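Local structure of chloromuconate cycloisomerase (Rhodococcus opacus, 4M0X) at residues 55-60 and 196-201; 245-250 and 272-277; 166-169 and 175-178. The protein is an enzyme of the enolase superfamily, pairing an N-terminal capping domain with a TIM-barrel-like domain that holds a manganese(II) ion. All coordinates share one frame; numbering follows the deposited sequence.

Interaction 1: 55-60 and 196-201; sequences GPWWGG and DPNGRW. With MN (manganese (II) ion), chain C.
W58 and N198 mark the closest approach of two irregular loops, with CA atoms 8.3 Å apart, and segment 196-201 doubles back there in a type I' turn from P197 to R200. Across this gap no hydrogen bond runs directly; side chains and a water span it. The indole of W57 provides much of the contact. Its six-membered end meets the N198 amide edge-on, OD1 lying 3.5 Å from W57 CH2 near the ring plane, with the amide turned almost perpendicular to the indole (82°). A chi1 of 77° places CG of W57 between the backbone N and the carbonyl carbon, and one face of the indole rests against W58 CB, while NE1 bonds to P53 O. R200, its chain bent at chi2 and chi3, slants past the same indole, NH1 standing 4.0 Å from W57 CE3.

The polar link is indirect. W58 NE1 donates to water 1 at 2.7 Å, and that water binds the manganese; it also lies beside N198 OD1, at a doubtful, too-short distance. D196 supplies a direct ligand, OD2 at 2.1 Å from the metal, alongside E222 and D247. D196 OD1 accepts from N198 N at 2.9 Å, approached from above the carboxylate plane; this Asx turn ties the metal ligand to the backbone of N198.

Segment 55-60 lies in the loop between strand 45-51 and helix 63-74, segment 196-201 leads from barrel strand 192-196 toward helix 203-215, and G95 of the second subunit packs on both W57 and R200: a capping-domain loop laid over the metal end of the barrel, as in enolase-superfamily enzymes.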
loop_
_atom_site.group_PDB
_atom_site.type_symbol
_atom_site.label_atom_id
_atom_site.label_comp_id
_atom_site.label_asym_id
_atom_site.label_seq_id
_atom_site.Cartn_x
_atom_site.Cartn_y
_atom_site.Cartn_z
ATOM N N GLY A 55 32.729 3.642 23.994
ATOM C CA GLY A 55 31.851 4.319 24.962
ATOM C C GLY A 55 30.387 4.284 24.540
ATOM O O GLY A 55 30.037 3.629 23.552
ATOM N N PRO A 56 29.520 5.000 25.269
ATOM C CA PRO A 56 28.096 4.834 25.044
ATOM C C PRO A 56 27.523 5.607 23.859
ATOM O O PRO A 56 26.328 5.533 23.603
ATOM C CB PRO A 56 27.478 5.271 26.371
ATOM C CG PRO A 56 28.433 6.273 26.880
ATOM C CD PRO A 56 29.798 5.806 26.464
ATOM N N TRP A 57 28.369 6.301 23.112
ATOM C CA TRP A 57 27.905 7.054 21.943
ATOM C C TRP A 57 27.122 6.174 20.952
ATOM O O TRP A 57 26.116 6.617 20.397
ATOM C CB TRP A 57 29.082 7.769 21.254
ATOM C CG TRP A 57 29.939 6.837 20.408
ATOM C CD1 TRP A 57 31.020 6.103 20.830
ATOM C CD2 TRP A 57 29.749 6.502 19.019
ATOM N NE1 TRP A 57 31.526 5.353 19.788
ATOM C CE2 TRP A 57 30.768 5.573 18.668
ATOM C CE3 TRP A 57 28.814 6.889 18.037
ATOM C CZ2 TRP A 57 30.884 5.028 17.374
ATOM C CZ3 TRP A 57 28.936 6.357 16.749
ATOM C CH2 TRP A 57 29.966 5.430 16.435
ATOM N N TRP A 58 27.562 4.927 20.759
ATOM C CA TRP A 58 26.995 4.062 19.733
ATOM C C TRP A 58 25.703 3.400 20.193
ATOM O O TRP A 58 24.700 3.445 19.488
ATOM C CB TRP A 58 28.020 3.003 19.346
ATOM C CG TRP A 58 27.742 2.184 18.070
ATOM C CD1 TRP A 58 28.401 2.284 16.878
ATOM C CD2 TRP A 58 26.789 1.108 17.907
ATOM N NE1 TRP A 58 27.914 1.361 15.985
ATOM C CE2 TRP A 58 26.914 0.639 16.580
ATOM C CE3 TRP A 58 25.828 0.508 18.754
ATOM C CZ2 TRP A 58 26.118 -0.402 16.072
ATOM C CZ3 TRP A 58 25.020 -0.533 18.245
ATOM C CH2 TRP A 58 25.175 -0.974 16.922
ATOM N N GLY A 59 25.738 2.774 21.368
ATOM C CA GLY A 59 24.641 1.908 21.819
ATOM C C GLY A 59 24.136 2.171 23.235
ATOM O O GLY A 59 23.210 1.493 23.696
ATOM N N GLY A 60 24.725 3.152 23.927
ATOM C CA GLY A 60 24.260 3.536 25.269
ATOM C C GLY A 60 24.800 2.680 26.419
ATOM O O GLY A 60 24.394 2.835 27.593
ATOM N N ASP A 196 31.173 3.945 6.138
ATOM C CA ASP A 196 30.349 3.913 7.355
ATOM C C ASP A 196 30.294 5.234 8.139
ATOM O O ASP A 196 31.131 5.476 9.009
ATOM C CB ASP A 196 30.827 2.807 8.281
ATOM C CG ASP A 196 29.833 2.518 9.372
ATOM O OD1 ASP A 196 28.815 3.228 9.399
ATOM O OD2 ASP A 196 30.053 1.600 10.192
ATOM N N PRO A 197 29.317 6.097 7.821
ATOM C CA PRO A 197 29.085 7.342 8.531
ATOM C C PRO A 197 28.454 7.143 9.911
ATOM O O PRO A 197 28.191 8.111 10.602
ATOM C CB PRO A 197 28.074 8.067 7.640
ATOM C CG PRO A 197 28.154 7.399 6.316
ATOM C CD PRO A 197 28.475 5.984 6.619
ATOM N N ASN A 198 28.171 5.916 10.313
ATOM C CA ASN A 198 27.644 5.690 11.643
ATOM C C ASN A 198 26.319 6.388 11.852
ATOM O O ASN A 198 26.020 6.871 12.942
ATOM C CB ASN A 198 28.666 6.114 12.698
ATOM C CG ASN A 198 29.855 5.157 12.766
ATOM O OD1 ASN A 198 29.704 4.027 13.217
ATOM N ND2 ASN A 198 31.041 5.603 12.316
ATOM N N GLY A 199 25.532 6.444 10.784
ATOM C CA GLY A 199 24.193 7.010 10.821
ATOM C C GLY A 199 24.138 8.502 11.083
ATOM O O GLY A 199 23.102 9.019 11.474
ATOM N N ARG A 200 25.251 9.197 10.851
ATOM C CA ARG A 200 25.393 10.619 11.217
ATOM C C ARG A 200 25.076 11.551 10.047
ATOM O O ARG A 200 25.073 12.769 10.214
ATOM C CB ARG A 200 26.807 10.913 11.744
ATOM C CG ARG A 200 27.206 10.150 12.988
ATOM C CD ARG A 200 27.233 11.034 14.228
ATOM N NE ARG A 200 26.170 10.712 15.193
ATOM C CZ ARG A 200 26.370 10.463 16.489
ATOM N NH1 ARG A 200 27.599 10.514 16.997
ATOM N NH2 ARG A 200 25.342 10.183 17.282
ATOM N N TRP A 201 24.821 10.987 8.871
ATOM C CA TRP A 201 24.539 11.803 7.714
ATOM C C TRP A 201 23.059 12.097 7.579
ATOM O O TRP A 201 22.223 11.274 7.932
ATOM C CB TRP A 201 25.034 11.087 6.482
ATOM C CG TRP A 201 26.458 11.362 6.205
ATOM C CD1 TRP A 201 27.365 11.954 7.046
ATOM C CD2 TRP A 201 27.170 11.033 5.013
ATOM N NE1 TRP A 201 28.589 12.021 6.436
ATOM C CE2 TRP A 201 28.499 11.465 5.189
ATOM C CE3 TRP A 201 26.813 10.418 3.805
ATOM C CZ2 TRP A 201 29.470 11.321 4.192
ATOM C CZ3 TRP A 201 27.784 10.275 2.817
ATOM C CH2 TRP A 201 29.092 10.724 3.019
HETATM MN MN MN C . 29.055 0.281 11.499
HETATM O O HOH W 1 28.902 1.748 13.509
HETATM O O HOH W 2 27.386 1.709 11.158
#

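Interaction 2: 245-250 and 272-277; sequences MADESV and IPKSGG. With MN (manganese (II) ion), chain C.
K274 carries the contact, its long side chain reaching both D247 and V250. The electrostatic part is a salt bridge: K274 NZ lies 3.3 Å from D247 OD1, and the hydrogen bond within it is weak. K271 forms a second salt bridge to this same oxygen, so two lysines address one carboxylate. The K274 chain, bent at chi2 and chi3, crosses D247 at a slant.

Metal coordination comes from the same aspartate. With chi1 at 172° the carboxylate extends away from the backbone N, and D247 OD2 reaches the manganese at 2.2 Å, while OD1 takes the salt bridges to K274 and K271. Next in sequence, E248 reaches the metal through water, accepting from water 2 at OE1 and from water 1 at OE2.

Van der Waals contact is made by V250, whose CG2 lies 3.9 Å from K274 NZ.

Backbone bonds shape both partners. V250 N donates to D247 O at 2.8 Å, closing a type I turn just beyond the strand. In the other segment G276, with positive phi, ends the short helix in a Schellman motif, defined by G277 N to I272 O at 3.2 Å and G276 N to P273 O at 3.0 Å. I272 O also accepts from S275 N, which meets it from the opposite face of the carbonyl plane to G277 N.

The ligand-bearing turn follows strand 244-246 of the barrel, and the lysine rides on the weakly bonded helix 272-275 after strand 267-270, the next strand of the sheet. Helices 253-262 and 278-291 pack against V250 from outside the two segments.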
loop_
_atom_site.group_PDB
_atom_site.type_symbol
_atom_site.label_atom_id
_atom_site.label_comp_id
_atom_site.label_asym_id
_atom_site.label_seq_id
_atom_site.Cartn_x
_atom_site.Cartn_y
_atom_site.Cartn_z
ATOM N N MET A 245 23.737 -1.224 3.739
ATOM C CA MET A 245 23.778 -2.143 4.860
ATOM C C MET A 245 23.309 -1.534 6.185
ATOM O O MET A 245 23.766 -0.477 6.600
ATOM C CB MET A 245 25.191 -2.633 4.999
ATOM C CG MET A 245 25.484 -3.528 6.180
ATOM S SD MET A 245 26.912 -4.543 5.747
ATOM C CE MET A 245 28.248 -3.362 5.596
ATOM N N ALA A 246 22.405 -2.233 6.853
ATOM C CA ALA A 246 22.003 -1.898 8.185
ATOM C C ALA A 246 23.040 -2.408 9.171
ATOM O O ALA A 246 23.531 -3.543 9.053
ATOM C CB ALA A 246 20.662 -2.526 8.472
ATOM N N ASP A 247 23.376 -1.566 10.142
ATOM C CA ASP A 247 24.221 -1.958 11.245
ATOM C C ASP A 247 23.439 -1.565 12.500
ATOM O O ASP A 247 22.662 -2.386 13.012
ATOM C CB ASP A 247 25.603 -1.299 11.171
ATOM C CG ASP A 247 26.451 -1.548 12.432
ATOM O OD1 ASP A 247 26.033 -2.372 13.284
ATOM O OD2 ASP A 247 27.518 -0.910 12.588
ATOM N N GLU A 248 23.600 -0.314 12.957
ATOM C CA GLU A 248 22.838 0.233 14.100
ATOM C C GLU A 248 21.332 -0.038 14.014
ATOM O O GLU A 248 20.655 -0.071 15.040
ATOM C CB GLU A 248 22.996 1.758 14.177
ATOM C CG GLU A 248 24.312 2.306 14.710
ATOM C CD GLU A 248 25.351 2.439 13.618
ATOM O OE1 GLU A 248 25.234 1.760 12.540
ATOM O OE2 GLU A 248 26.301 3.228 13.836
ATOM N N SER A 249 20.811 -0.182 12.788
ATOM C CA SER A 249 19.392 -0.405 12.552
ATOM C C SER A 249 18.971 -1.840 12.803
ATOM O O SER A 249 17.780 -2.074 13.027
ATOM C CB SER A 249 19.003 -0.005 11.128
ATOM O OG SER A 249 18.897 1.409 10.973
ATOM N N VAL A 250 19.920 -2.791 12.723
ATOM C CA VAL A 250 19.663 -4.198 13.081
ATOM C C VAL A 250 20.344 -4.604 14.345
ATOM O O VAL A 250 21.516 -4.990 14.353
ATOM C CB VAL A 250 20.205 -5.246 12.102
ATOM C CG1 VAL A 250 19.071 -6.023 11.439
ATOM C CG2 VAL A 250 21.233 -4.678 11.146
ATOM N N ILE A 272 27.825 -9.981 17.444
ATOM C CA ILE A 272 27.263 -10.561 18.654
ATOM C C ILE A 272 26.837 -9.556 19.750
ATOM O O ILE A 272 25.669 -9.551 20.141
ATOM C CB ILE A 272 28.142 -11.691 19.218
ATOM C CG1 ILE A 272 28.106 -12.873 18.270
ATOM C CG2 ILE A 272 27.629 -12.162 20.575
ATOM C CD1 ILE A 272 28.908 -14.057 18.745
ATOM N N PRO A 273 27.761 -8.693 20.227
ATOM C CA PRO A 273 27.453 -7.785 21.343
ATOM C C PRO A 273 26.134 -7.036 21.153
ATOM O O PRO A 273 25.262 -7.043 22.008
ATOM C CB PRO A 273 28.608 -6.778 21.298
ATOM C CG PRO A 273 29.708 -7.485 20.616
ATOM C CD PRO A 273 29.024 -8.311 19.572
ATOM N N LYS A 274 26.006 -6.402 20.007
ATOM C CA LYS A 274 24.865 -5.578 19.692
ATOM C C LYS A 274 23.507 -6.330 19.631
ATOM O O LYS A 274 22.453 -5.699 19.756
ATOM C CB LYS A 274 25.212 -4.764 18.440
ATOM C CG LYS A 274 24.220 -4.723 17.316
ATOM C CD LYS A 274 24.780 -5.330 16.043
ATOM C CE LYS A 274 24.154 -4.594 14.866
ATOM N NZ LYS A 274 24.314 -5.220 13.532
ATOM N N SER A 275 23.545 -7.659 19.477
ATOM C CA SER A 275 22.336 -8.501 19.372
ATOM C C SER A 275 22.061 -9.167 20.678
ATOM O O SER A 275 21.092 -9.925 20.792
ATOM C CB SER A 275 22.502 -9.647 18.376
ATOM O OG SER A 275 23.162 -9.235 17.204
ATOM N N GLY A 276 22.945 -8.931 21.644
ATOM C CA GLY A 276 22.866 -9.588 22.950
ATOM C C GLY A 276 23.189 -11.073 22.958
ATOM O O GLY A 276 22.645 -11.819 23.780
ATOM N N GLY A 277 24.051 -11.505 22.033
ATOM C CA GLY A 277 24.617 -12.851 22.071
ATOM C C GLY A 277 24.637 -13.701 20.817
ATOM O O GLY A 277 24.180 -13.315 19.744
HETATM MN MN MN C . 29.055 0.281 11.499
HETATM O O HOH W 1 28.902 1.748 13.509
HETATM O O HOH W 2 27.386 1.709 11.158
#

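Interaction 3: 166-169 and 175-178; sequences FKMG and TDSR
The D176 carboxylate is the flat group that meets M168 and G169. Over one of its faces lies the methyl of M168, CE 3.5 Å from D176 CG. Close to its plane, G169 N donates to D176 OD2 at 2.8 Å; the bond is almost perfectly straight (178° at the hydrogen) and runs nearly in line with the C-O bond of the acceptor. M168 CB packs beside D176 OD2 at 3.3 Å. The remaining oxygen, OD1, makes a salt bridge with R179, which also donates to K167 O. The carboxylate is thus fixed from both ends, with its rotation set by an amide on one oxygen and a guanidinium on the other.

These residues belong to the beta-alpha-beta unit of strand 163-167, helix 173-183 and strand 192-196, one step of the barrel. Here the chain leaves the strand at M168, and D176, in the early part of the following helix, reaches back to catch the loop.

In M168, CG lies anti to the carbonyl carbon (chi1 -68°), and the bend at chi3 brings CE over the carboxylate face. The same methyl comes within 4.0 Å of S177 OG, which hydrogen-bonds to A173 O within the helix. Further round the methionine, its side chain touches V180 on the same helix, V195 on the neighbouring strand 192-196 and W201 in the loop beyond that strand; W201 also touches S177.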
loop_
_atom_site.group_PDB
_atom_site.type_symbol
_atom_site.label_atom_id
_atom_site.label_comp_id
_atom_site.label_asym_id
_atom_site.label_seq_id
_atom_site.Cartn_x
_atom_site.Cartn_y
_atom_site.Cartn_z
ATOM N N PHE A 166 35.943 2.569 5.030
ATOM C CA PHE A 166 36.306 3.903 5.474
ATOM C C PHE A 166 35.391 4.329 6.586
ATOM O O PHE A 166 34.160 4.372 6.412
ATOM C CB PHE A 166 36.184 4.910 4.338
ATOM C CG PHE A 166 37.289 4.829 3.354
ATOM C CD1 PHE A 166 38.434 5.573 3.534
ATOM C CD2 PHE A 166 37.186 4.006 2.257
ATOM C CE1 PHE A 166 39.467 5.491 2.621
ATOM C CE2 PHE A 166 38.198 3.932 1.329
ATOM C CZ PHE A 166 39.345 4.669 1.511
ATOM N N LYS A 167 35.977 4.633 7.737
ATOM C CA LYS A 167 35.159 5.039 8.863
ATOM C C LYS A 167 34.887 6.515 8.599
ATOM O O LYS A 167 35.789 7.220 8.159
ATOM C CB LYS A 167 35.870 4.770 10.196
ATOM C CG LYS A 167 34.966 4.172 11.267
ATOM C CD LYS A 167 35.126 2.649 11.429
ATOM C CE LYS A 167 33.783 1.892 11.572
ATOM N NZ LYS A 167 32.590 2.650 12.092
ATOM N N MET A 168 33.638 6.952 8.790
ATOM C CA MET A 168 33.204 8.332 8.446
ATOM C C MET A 168 32.350 8.986 9.529
ATOM O O MET A 168 32.001 8.363 10.530
ATOM C CB MET A 168 32.466 8.363 7.087
ATOM C CG MET A 168 33.384 8.048 5.915
ATOM S SD MET A 168 32.809 8.296 4.223
ATOM C CE MET A 168 32.443 10.040 4.228
ATOM N N GLY A 169 32.032 10.258 9.327
ATOM C CA GLY A 169 31.107 10.972 10.206
ATOM C C GLY A 169 31.714 11.879 11.261
ATOM O O GLY A 169 30.992 12.456 12.072
ATOM N N THR A 175 33.816 17.782 3.345
ATOM C CA THR A 175 35.212 17.555 3.648
ATOM C C THR A 175 35.455 16.047 3.718
ATOM O O THR A 175 36.359 15.543 3.064
ATOM C CB THR A 175 35.679 18.285 4.950
ATOM O OG1 THR A 175 34.732 18.109 6.020
ATOM C CG2 THR A 175 35.849 19.778 4.709
ATOM N N ASP A 176 34.611 15.331 4.458
ATOM C CA ASP A 176 34.765 13.876 4.665
ATOM C C ASP A 176 34.865 13.063 3.381
ATOM O O ASP A 176 35.669 12.139 3.294
ATOM C CB ASP A 176 33.611 13.299 5.527
ATOM C CG ASP A 176 34.074 12.184 6.467
ATOM O OD1 ASP A 176 35.302 11.922 6.548
ATOM O OD2 ASP A 176 33.219 11.572 7.137
ATOM N N SER A 177 34.034 13.409 2.403
ATOM C CA SER A 177 33.933 12.672 1.155
ATOM C C SER A 177 35.049 13.002 0.222
ATOM O O SER A 177 35.455 12.166 -0.570
ATOM C CB SER A 177 32.619 12.976 0.463
ATOM O OG SER A 177 31.550 12.581 1.293
ATOM N N ARG A 178 35.535 14.231 0.289
ATOM C CA ARG A 178 36.712 14.594 -0.486
ATOM C C ARG A 178 37.896 13.769 0.062
ATOM O O ARG A 178 38.594 13.087 -0.686
ATOM C CB ARG A 178 36.958 16.103 -0.406
ATOM C CG ARG A 178 37.390 16.733 -1.719
ATOM C CD ARG A 178 38.836 16.399 -2.089
ATOM N NE ARG A 178 38.988 16.211 -3.534
ATOM C CZ ARG A 178 39.271 15.052 -4.131
ATOM N NH1 ARG A 178 39.463 13.948 -3.420
ATOM N NH2 ARG A 178 39.379 15.000 -5.453
#

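Overall arrangement
Interactions 2 and 3 are buried, whereas interaction 1 is only partly so and reaches an exposed arginine near a second subunit. Interactions 1 and 2, with centres about 12 Å apart, converge on one manganese: D196 and D247 are both ligands, both waters are common to them, and W58 packs against D247 and E248. Interaction 3 supplies no metal ligand, though K167 NZ bonds weakly to D196 OD2 and M168 N probably bonds to D196 O. The chemistry follows position: aromatic and water-mediated contacts where two domains meet, salt bridge and metal ligation at the strand ends, and a carboxylate-to-amide bond joining strand exit to helix within one barrel unit.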